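Local coordinates for type IV pilus biogenesis factor PilY1 (Pseudomonas aeruginosa, PDB 3HX6), which promotes type IV pilus assembly, twitching motility and adhesion to host cells, and appears to regulate pilus retraction through calcium binding and release, at residues A[337-350]-A[365-377]. The protein carries 3 engineered substitutions. Sequence-based numbering, arbitrary orientation.
Sequences HPTRKGYIVIFGTG and AQTLYGIWDQQTK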
ATOM      1  N   HIS A 337      -9.501 -16.976  18.830  1.00 17.30           N
ATOM      2  CA  HIS A 337      -9.648 -18.418  18.700  1.00 18.85           C
ATOM      3  C   HIS A 337     -10.652 -18.744  17.585  1.00 20.64           C
ATOM      4  O   HIS A 337     -11.593 -17.989  17.346  1.00 21.18           O
ATOM      5  CB  HIS A 337     -10.111 -19.000  20.032  1.00 18.77           C
ATOM      6  CG  HIS A 337     -10.047 -20.491  20.096  1.00 18.83           C
ATOM      7  ND1 HIS A 337     -11.028 -21.302  19.567  1.00 18.81           N
ATOM      8  CD2 HIS A 337      -9.110 -21.319  20.611  1.00 19.77           C
ATOM      9  CE1 HIS A 337     -10.699 -22.566  19.759  1.00 20.32           C
ATOM     10  NE2 HIS A 337      -9.539 -22.605  20.391  1.00 18.30           N
ATOM     11  N   PRO A 338     -10.447 -19.863  16.871  1.00 21.91           N
ATOM     12  CA  PRO A 338     -11.347 -20.268  15.783  1.00 23.89           C
ATOM     13  C   PRO A 338     -12.825 -20.338  16.167  1.00 24.00           C
ATOM     14  O   PRO A 338     -13.694 -20.093  15.334  1.00 26.61           O
ATOM     15  CB  PRO A 338     -10.802 -21.634  15.374  1.00 22.76           C
ATOM     16  CG  PRO A 338      -9.336 -21.484  15.616  1.00 22.81           C
ATOM     17  CD  PRO A 338      -9.283 -20.764  16.948  1.00 19.93           C
ATOM     18  N   THR A 339     -13.108 -20.677  17.421  1.00 25.13           N
ATOM     19  CA  THR A 339     -14.492 -20.778  17.894  1.00 25.12           C
ATOM     20  C   THR A 339     -15.058 -19.412  18.247  1.00 26.87           C
ATOM     21  O   THR A 339     -16.240 -19.285  18.568  1.00 26.79           O
ATOM     22  CB  THR A 339     -14.602 -21.651  19.158  1.00 23.67           C
ATOM     23  OG1 THR A 339     -13.800 -21.081  20.201  1.00 25.38           O
ATOM     24  CG2 THR A 339     -14.130 -23.069  18.875  1.00 24.21           C
ATOM     25  N   ARG A 340     -14.202 -18.398  18.193  1.00 26.23           N
ATOM     26  CA  ARG A 340     -14.575 -17.028  18.516  1.00 27.10           C
ATOM     27  C   ARG A 340     -14.707 -16.802  20.017  1.00 26.10           C
ATOM     28  O   ARG A 340     -15.093 -15.720  20.461  1.00 27.43           O
ATOM     29  CB  ARG A 340     -15.863 -16.615  17.797  1.00 30.11           C
ATOM     30  CG  ARG A 340     -15.701 -16.498  16.288  1.00 33.49           C
ATOM     31  CD  ARG A 340     -16.828 -15.687  15.663  1.00 37.53           C
ATOM     32  NE  ARG A 340     -16.697 -14.256  15.932  1.00 40.25           N
ATOM     33  CZ  ARG A 340     -15.773 -13.471  15.381  1.00 42.16           C
ATOM     34  NH1 ARG A 340     -14.892 -13.974  14.524  1.00 44.29           N
ATOM     35  NH2 ARG A 340     -15.729 -12.181  15.687  1.00 41.92           N
ATOM     36  N   LYS A 341     -14.392 -17.826  20.800  1.00 23.20           N
ATOM     37  CA  LYS A 341     -14.418 -17.681  22.247  1.00 23.13           C
ATOM     38  C   LYS A 341     -12.978 -17.539  22.723  1.00 20.97           C
ATOM     39  O   LYS A 341     -12.170 -18.454  22.555  1.00 19.04           O
ATOM     40  CB  LYS A 341     -15.028 -18.899  22.933  1.00 25.11           C
ATOM     41  CG  LYS A 341     -15.011 -18.763  24.451  1.00 29.22           C
ATOM     42  CD  LYS A 341     -15.474 -20.028  25.143  1.00 34.11           C
ATOM     43  CE  LYS A 341     -15.472 -19.849  26.651  1.00 38.39           C
ATOM     44  NZ  LYS A 341     -15.894 -21.095  27.362  1.00 41.89           N
ATOM     45  N   GLY A 342     -12.654 -16.396  23.314  1.00 19.35           N
ATOM     46  CA  GLY A 342     -11.305 -16.199  23.805  1.00 17.17           C
ATOM     47  C   GLY A 342     -10.282 -15.974  22.706  1.00 18.05           C
ATOM     48  O   GLY A 342     -10.628 -15.792  21.531  1.00 15.22           O
ATOM     49  N   TYR A 343      -9.013 -15.986  23.093  1.00 15.39           N
ATOM     50  CA  TYR A 343      -7.930 -15.754  22.149  1.00 16.27           C
ATOM     51  C   TYR A 343      -6.776 -16.710  22.354  1.00 14.70           C
ATOM     52  O   TYR A 343      -6.570 -17.236  23.448  1.00 15.48           O
ATOM     53  CB  TYR A 343      -7.383 -14.331  22.302  1.00 15.94           C
ATOM     54  CG  TYR A 343      -8.220 -13.252  21.663  1.00 17.21           C
ATOM     55  CD1 TYR A 343      -9.379 -12.782  22.277  1.00 17.28           C
ATOM     56  CD2 TYR A 343      -7.844 -12.691  20.441  1.00 17.75           C
ATOM     57  CE1 TYR A 343     -10.141 -11.775  21.691  1.00 17.96           C
ATOM     58  CE2 TYR A 343      -8.602 -11.686  19.844  1.00 18.65           C
ATOM     59  CZ  TYR A 343      -9.749 -11.233  20.479  1.00 19.66           C
ATOM     60  OH  TYR A 343     -10.494 -10.230  19.902  1.00 24.18           O
ATOM     61  N   ILE A 344      -6.023 -16.928  21.286  1.00 13.00           N
ATOM     62  CA  ILE A 344      -4.853 -17.774  21.364  1.00 12.64           C
ATOM     63  C   ILE A 344      -3.703 -16.803  21.588  1.00 12.54           C
ATOM     64  O   ILE A 344      -3.463 -15.913  20.775  1.00 13.31           O
ATOM     65  CB  ILE A 344      -4.646 -18.577  20.056  1.00 15.23           C
ATOM     66  CG1 ILE A 344      -5.814 -19.553  19.872  1.00 12.20           C
ATOM     67  CG2 ILE A 344      -3.308 -19.329  20.104  1.00 10.98           C
ATOM     68  CD1 ILE A 344      -5.801 -20.315  18.562  1.00 15.67           C
ATOM     69  N   VAL A 345      -3.021 -16.956  22.714  1.00 11.14           N
ATOM     70  CA  VAL A 345      -1.895 -16.099  23.054  1.00 11.65           C
ATOM     71  C   VAL A 345      -0.622 -16.775  22.564  1.00 12.50           C
ATOM     72  O   VAL A 345      -0.265 -17.859  23.021  1.00 11.54           O
ATOM     73  CB  VAL A 345      -1.820 -15.876  24.573  1.00 12.54           C
ATOM     74  CG1 VAL A 345      -0.742 -14.853  24.898  1.00 11.91           C
ATOM     75  CG2 VAL A 345      -3.182 -15.416  25.094  1.00 13.04           C
ATOM     76  N   ILE A 346       0.060 -16.136  21.624  1.00 13.25           N
ATOM     77  CA  ILE A 346       1.276 -16.703  21.058  1.00 13.15           C
ATOM     78  C   ILE A 346       2.521 -16.008  21.597  1.00 12.74           C
ATOM     79  O   ILE A 346       2.609 -14.782  21.598  1.00 13.38           O
ATOM     80  CB  ILE A 346       1.247 -16.596  19.514  1.00 12.95           C
ATOM     81  CG1 ILE A 346      -0.027 -17.269  18.985  1.00 15.29           C
ATOM     82  CG2 ILE A 346       2.495 -17.237  18.920  1.00 13.27           C
ATOM     83  CD1 ILE A 346      -0.256 -17.111  17.497  1.00 11.44           C
ATOM     84  N   PHE A 347       3.478 -16.800  22.069  1.00 12.61           N
ATOM     85  CA  PHE A 347       4.720 -16.251  22.599  1.00 13.59           C
ATOM     86  C   PHE A 347       5.855 -17.251  22.443  1.00 13.75           C
ATOM     87  O   PHE A 347       5.636 -18.465  22.471  1.00 14.01           O
ATOM     88  CB  PHE A 347       4.558 -15.866  24.078  1.00 13.50           C
ATOM     89  CG  PHE A 347       3.990 -16.967  24.933  1.00 15.30           C
ATOM     90  CD1 PHE A 347       2.630 -17.246  24.914  1.00 14.12           C
ATOM     91  CD2 PHE A 347       4.819 -17.731  25.751  1.00 13.67           C
ATOM     92  CE1 PHE A 347       2.098 -18.273  25.702  1.00 16.44           C
ATOM     93  CE2 PHE A 347       4.296 -18.760  26.541  1.00 14.95           C
ATOM     94  CZ  PHE A 347       2.935 -19.028  26.515  1.00 11.84           C
ATOM     95  N   GLY A 348       7.065 -16.732  22.260  1.00 14.01           N
ATOM     96  CA  GLY A 348       8.227 -17.587  22.095  1.00 13.32           C
ATOM     97  C   GLY A 348       9.238 -17.298  23.183  1.00 14.12           C
ATOM     98  O   GLY A 348       9.220 -16.222  23.786  1.00 10.94           O
ATOM     99  N   THR A 349      10.140 -18.240  23.430  1.00 11.66           N
ATOM    100  CA  THR A 349      11.107 -18.044  24.490  1.00 13.10           C
ATOM    101  C   THR A 349      12.501 -17.723  23.973  1.00 12.64           C
ATOM    102  O   THR A 349      12.838 -18.010  22.823  1.00 12.06           O
ATOM    103  CB  THR A 349      11.157 -19.285  25.406  1.00 12.09           C
ATOM    104  OG1 THR A 349      11.634 -20.412  24.664  1.00 14.11           O
ATOM    105  CG2 THR A 349       9.753 -19.600  25.933  1.00 11.50           C
ATOM    106  N   GLY A 350      13.302 -17.122  24.845  1.00 12.93           N
ATOM    107  CA  GLY A 350      14.660 -16.751  24.501  1.00 14.36           C
ATOM    108  C   GLY A 350      15.096 -15.536  25.299  1.00 15.59           C
ATOM    109  O   GLY A 350      14.266 -14.816  25.854  1.00 14.77           O
ATOM    110  N   ALA A 365      16.039 -26.651  24.064  1.00 19.22           N
ATOM    111  CA  ALA A 365      15.386 -25.955  22.972  1.00 19.19           C
ATOM    112  C   ALA A 365      14.535 -24.814  23.505  1.00 19.69           C
ATOM    113  O   ALA A 365      14.001 -24.892  24.613  1.00 21.17           O
ATOM    114  CB  ALA A 365      14.505 -26.921  22.200  1.00 17.77           C
ATOM    115  N   GLN A 366      14.442 -23.745  22.723  1.00 18.81           N
ATOM    116  CA  GLN A 366      13.589 -22.627  23.076  1.00 17.61           C
ATOM    117  C   GLN A 366      12.284 -23.020  22.388  1.00 17.70           C
ATOM    118  O   GLN A 366      12.283 -23.903  21.528  1.00 14.34           O
ATOM    119  CB  GLN A 366      14.150 -21.308  22.545  1.00 17.62           C
ATOM    120  CG  GLN A 366      15.392 -20.858  23.299  1.00 17.44           C
ATOM    121  CD  GLN A 366      15.208 -20.908  24.809  1.00 20.82           C
ATOM    122  OE1 GLN A 366      14.235 -20.379  25.350  1.00 19.94           O
ATOM    123  NE2 GLN A 366      16.145 -21.547  25.496  1.00 21.87           N
ATOM    124  N   THR A 367      11.184 -22.371  22.735  1.00 14.34           N
ATOM    125  CA  THR A 367       9.907 -22.800  22.191  1.00 13.18           C
ATOM    126  C   THR A 367       8.932 -21.695  21.820  1.00 13.97           C
ATOM    127  O   THR A 367       8.986 -20.599  22.371  1.00 12.83           O
ATOM    128  CB  THR A 367       9.218 -23.722  23.238  1.00 12.55           C
ATOM    129  OG1 THR A 367      10.157 -24.710  23.689  1.00 12.83           O
ATOM    130  CG2 THR A 367       7.994 -24.403  22.661  1.00 11.42           C
ATOM    131  N   LEU A 368       8.042 -22.005  20.879  1.00 12.99           N
ATOM    132  CA  LEU A 368       6.985 -21.085  20.465  1.00 12.44           C
ATOM    133  C   LEU A 368       5.713 -21.719  21.012  1.00 13.35           C
ATOM    134  O   LEU A 368       5.456 -22.900  20.773  1.00 14.89           O
ATOM    135  CB  LEU A 368       6.874 -20.990  18.944  1.00 11.66           C
ATOM    136  CG  LEU A 368       5.822 -19.959  18.502  1.00 11.08           C
ATOM    137  CD1 LEU A 368       6.237 -18.566  18.997  1.00 10.45           C
ATOM    138  CD2 LEU A 368       5.681 -19.971  16.970  1.00  9.70           C
ATOM    139  N   TYR A 369       4.926 -20.943  21.749  1.00 12.54           N
ATOM    140  CA  TYR A 369       3.693 -21.449  22.337  1.00 12.85           C
ATOM    141  C   TYR A 369       2.460 -20.715  21.853  1.00 12.81           C
ATOM    142  O   TYR A 369       2.513 -19.530  21.528  1.00 14.15           O
ATOM    143  CB  TYR A 369       3.714 -21.316  23.870  1.00 12.36           C
ATOM    144  CG  TYR A 369       4.781 -22.119  24.573  1.00 14.39           C
ATOM    145  CD1 TYR A 369       6.014 -21.553  24.882  1.00 12.31           C
ATOM    146  CD2 TYR A 369       4.550 -23.447  24.938  1.00 12.46           C
ATOM    147  CE1 TYR A 369       6.997 -22.286  25.541  1.00 14.49           C
ATOM    148  CE2 TYR A 369       5.527 -24.194  25.595  1.00 14.39           C
ATOM    149  CZ  TYR A 369       6.746 -23.609  25.894  1.00 13.77           C
ATOM    150  OH  TYR A 369       7.714 -24.337  26.540  1.00 14.80           O
ATOM    151  N   GLY A 370       1.348 -21.443  21.839  1.00 11.99           N
ATOM    152  CA  GLY A 370       0.063 -20.887  21.472  1.00 10.94           C
ATOM    153  C   GLY A 370      -0.865 -21.342  22.588  1.00 13.62           C
ATOM    154  O   GLY A 370      -1.269 -22.502  22.619  1.00 11.64           O
ATOM    155  N   ILE A 371      -1.197 -20.441  23.511  1.00 13.79           N
ATOM    156  CA  ILE A 371      -2.055 -20.781  24.643  1.00 13.15           C
ATOM    157  C   ILE A 371      -3.446 -20.151  24.570  1.00 12.88           C
ATOM    158  O   ILE A 371      -3.594 -18.957  24.340  1.00 10.23           O
ATOM    159  CB  ILE A 371      -1.410 -20.345  25.977  1.00 12.19           C
ATOM    160  CG1 ILE A 371      -0.033 -20.990  26.129  1.00 13.24           C
ATOM    161  CG2 ILE A 371      -2.321 -20.733  27.145  1.00 14.49           C
ATOM    162  CD1 ILE A 371      -0.050 -22.504  26.147  1.00  7.29           C
ATOM    163  N   TRP A 372      -4.469 -20.959  24.801  1.00 12.40           N
ATOM    164  CA  TRP A 372      -5.835 -20.462  24.744  1.00 13.48           C
ATOM    165  C   TRP A 372      -6.257 -19.718  26.004  1.00 12.54           C
ATOM    166  O   TRP A 372      -6.303 -20.296  27.083  1.00 14.61           O
ATOM    167  CB  TRP A 372      -6.795 -21.626  24.506  1.00 14.17           C
ATOM    168  CG  TRP A 372      -8.204 -21.226  24.187  1.00 17.16           C
ATOM    169  CD1 TRP A 372      -8.677 -19.961  23.972  1.00 16.73           C
ATOM    170  CD2 TRP A 372      -9.311 -22.109  23.975  1.00 15.70           C
ATOM    171  NE1 TRP A 372     -10.006 -20.005  23.636  1.00 15.84           N
ATOM    172  CE2 TRP A 372     -10.422 -21.311  23.628  1.00 16.89           C
ATOM    173  CE3 TRP A 372      -9.470 -23.501  24.041  1.00 17.63           C
ATOM    174  CZ2 TRP A 372     -11.682 -21.859  23.345  1.00 17.79           C
ATOM    175  CZ3 TRP A 372     -10.726 -24.049  23.761  1.00 17.50           C
ATOM    176  CH2 TRP A 372     -11.813 -23.225  23.417  1.00 17.38           C
ATOM    177  N   ASP A 373      -6.537 -18.426  25.867  1.00 10.91           N
ATOM    178  CA  ASP A 373      -7.033 -17.633  26.988  1.00 12.50           C
ATOM    179  C   ASP A 373      -8.532 -17.591  26.685  1.00 11.50           C
ATOM    180  O   ASP A 373      -8.951 -16.912  25.757  1.00 10.91           O
ATOM    181  CB  ASP A 373      -6.468 -16.210  26.962  1.00 12.25           C
ATOM    182  CG  ASP A 373      -6.939 -15.380  28.143  1.00 15.14           C
ATOM    183  OD1 ASP A 373      -7.856 -15.839  28.864  1.00 15.51           O
ATOM    184  OD2 ASP A 373      -6.401 -14.269  28.350  1.00 12.99           O
ATOM    185  N   GLN A 374      -9.334 -18.325  27.454  1.00 13.92           N
ATOM    186  CA  GLN A 374     -10.774 -18.376  27.206  1.00 16.81           C
ATOM    187  C   GLN A 374     -11.594 -17.333  27.949  1.00 17.61           C
ATOM    188  O   GLN A 374     -12.818 -17.293  27.816  1.00 17.75           O
ATOM    189  CB  GLN A 374     -11.317 -19.754  27.576  1.00 17.38           C
ATOM    190  CG  GLN A 374     -10.485 -20.913  27.086  1.00 17.53           C
ATOM    191  CD  GLN A 374     -11.190 -22.234  27.306  1.00 20.11           C
ATOM    192  OE1 GLN A 374     -10.555 -23.266  27.492  1.00 23.67           O
ATOM    193  NE2 GLN A 374     -12.513 -22.206  27.275  1.00 20.32           N
ATOM    194  N   GLN A 375     -10.928 -16.487  28.722  1.00 16.14           N
ATOM    195  CA  GLN A 375     -11.625 -15.475  29.517  1.00 18.46           C
ATOM    196  C   GLN A 375     -11.223 -14.072  29.089  1.00 18.61           C
ATOM    197  O   GLN A 375     -10.650 -13.324  29.870  1.00 18.21           O
ATOM    198  CB  GLN A 375     -11.283 -15.677  30.992  1.00 15.83           C
ATOM    199  CG  GLN A 375     -11.541 -17.090  31.483  1.00 16.97           C
ATOM    200  CD  GLN A 375     -11.095 -17.290  32.918  1.00 18.59           C
ATOM    201  OE1 GLN A 375      -9.903 -17.430  33.202  1.00 21.25           O
ATOM    202  NE2 GLN A 375     -12.050 -17.286  33.833  1.00 18.00           N
ATOM    203  N   THR A 376     -11.547 -13.717  27.850  1.00 19.65           N
ATOM    204  CA  THR A 376     -11.172 -12.420  27.299  1.00 18.88           C
ATOM    205  C   THR A 376     -12.356 -11.499  27.017  1.00 18.26           C
ATOM    206  O   THR A 376     -12.244 -10.565  26.229  1.00 18.91           O
ATOM    207  CB  THR A 376     -10.394 -12.613  25.986  1.00 17.35           C
ATOM    208  OG1 THR A 376     -11.237 -13.277  25.036  1.00 17.46           O
ATOM    209  CG2 THR A 376      -9.143 -13.467  26.222  1.00 12.98           C
ATOM    210  N   LYS A 377     -13.483 -11.756  27.666  1.00 19.69           N
ATOM    211  CA  LYS A 377     -14.665 -10.933  27.456  1.00 22.12           C
ATOM    212  C   LYS A 377     -15.008 -10.131  28.705  1.00 22.33           C
ATOM    213  O   LYS A 377     -16.174  -9.827  28.967  1.00 22.09           O
ATOM    214  CB  LYS A 377     -15.847 -11.814  27.048  1.00 26.51           C
ATOM    215  CG  LYS A 377     -16.700 -11.223  25.936  1.00 32.28           C
ATOM    216  CD  LYS A 377     -17.374 -12.322  25.124  1.00 37.21           C
ATOM    217  CE  LYS A 377     -18.358 -13.130  25.958  1.00 40.40           C
ATOM    218  NZ  LYS A 377     -19.582 -12.347  26.286  1.00 45.99           N
TER
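His337 and Trp372 both carry CG opposite the backbone N (chi1 near -170° in each), and these matched torsions bring imidazole and indole face to face. The result is an offset stack on the six-membered ring, with centroids 3.8 Å apart and planes 15° from parallel. Gln374 lays its CG over the other face of the indole, while the edge is fixed by a bond from Trp372 NE1 to Lys341 O (2.9 Å), which lies close to the ring plane. The imidazole is held in turn by its own turn, Thr339 N donating to His337 ND1. From this end run strands 343-348 and 367-373, neighbours in the antiparallel part of a mixed sheet in the PilY1 beta-propeller domain; strand 333-336 continues the sheet beyond 343-348, joined to it by the loop 337-342, which contains the type I turn from His337 to Arg340, and strand 433-437 flanks 367-373. Three hydrogen-bonded pairs join them, the bond from Val345 N to Ile371 O being almost straight. On the face shared by Val345, Phe347, Tyr369 and Ile371, Phe347 takes the less common position between N and carbonyl carbon (chi1 51°), which swings its ring across to the partner strand. There Tyr369 CB sits over the ring, 3.8 Å from its centroid, and Ile371 CG1 meets the edge at Phe347 CE1 (3.5 Å); the tyrosine ring itself is slid aside, its hydroxyl bonded to Gln326 and Arg389. Past the last pair, the buried hydroxyl Thr349 OG1 accepts from Thr367 N (2.8 Å) and donates to Gln366 OE1 (2.7 Å), tying down a glutamine chain bent at chi2.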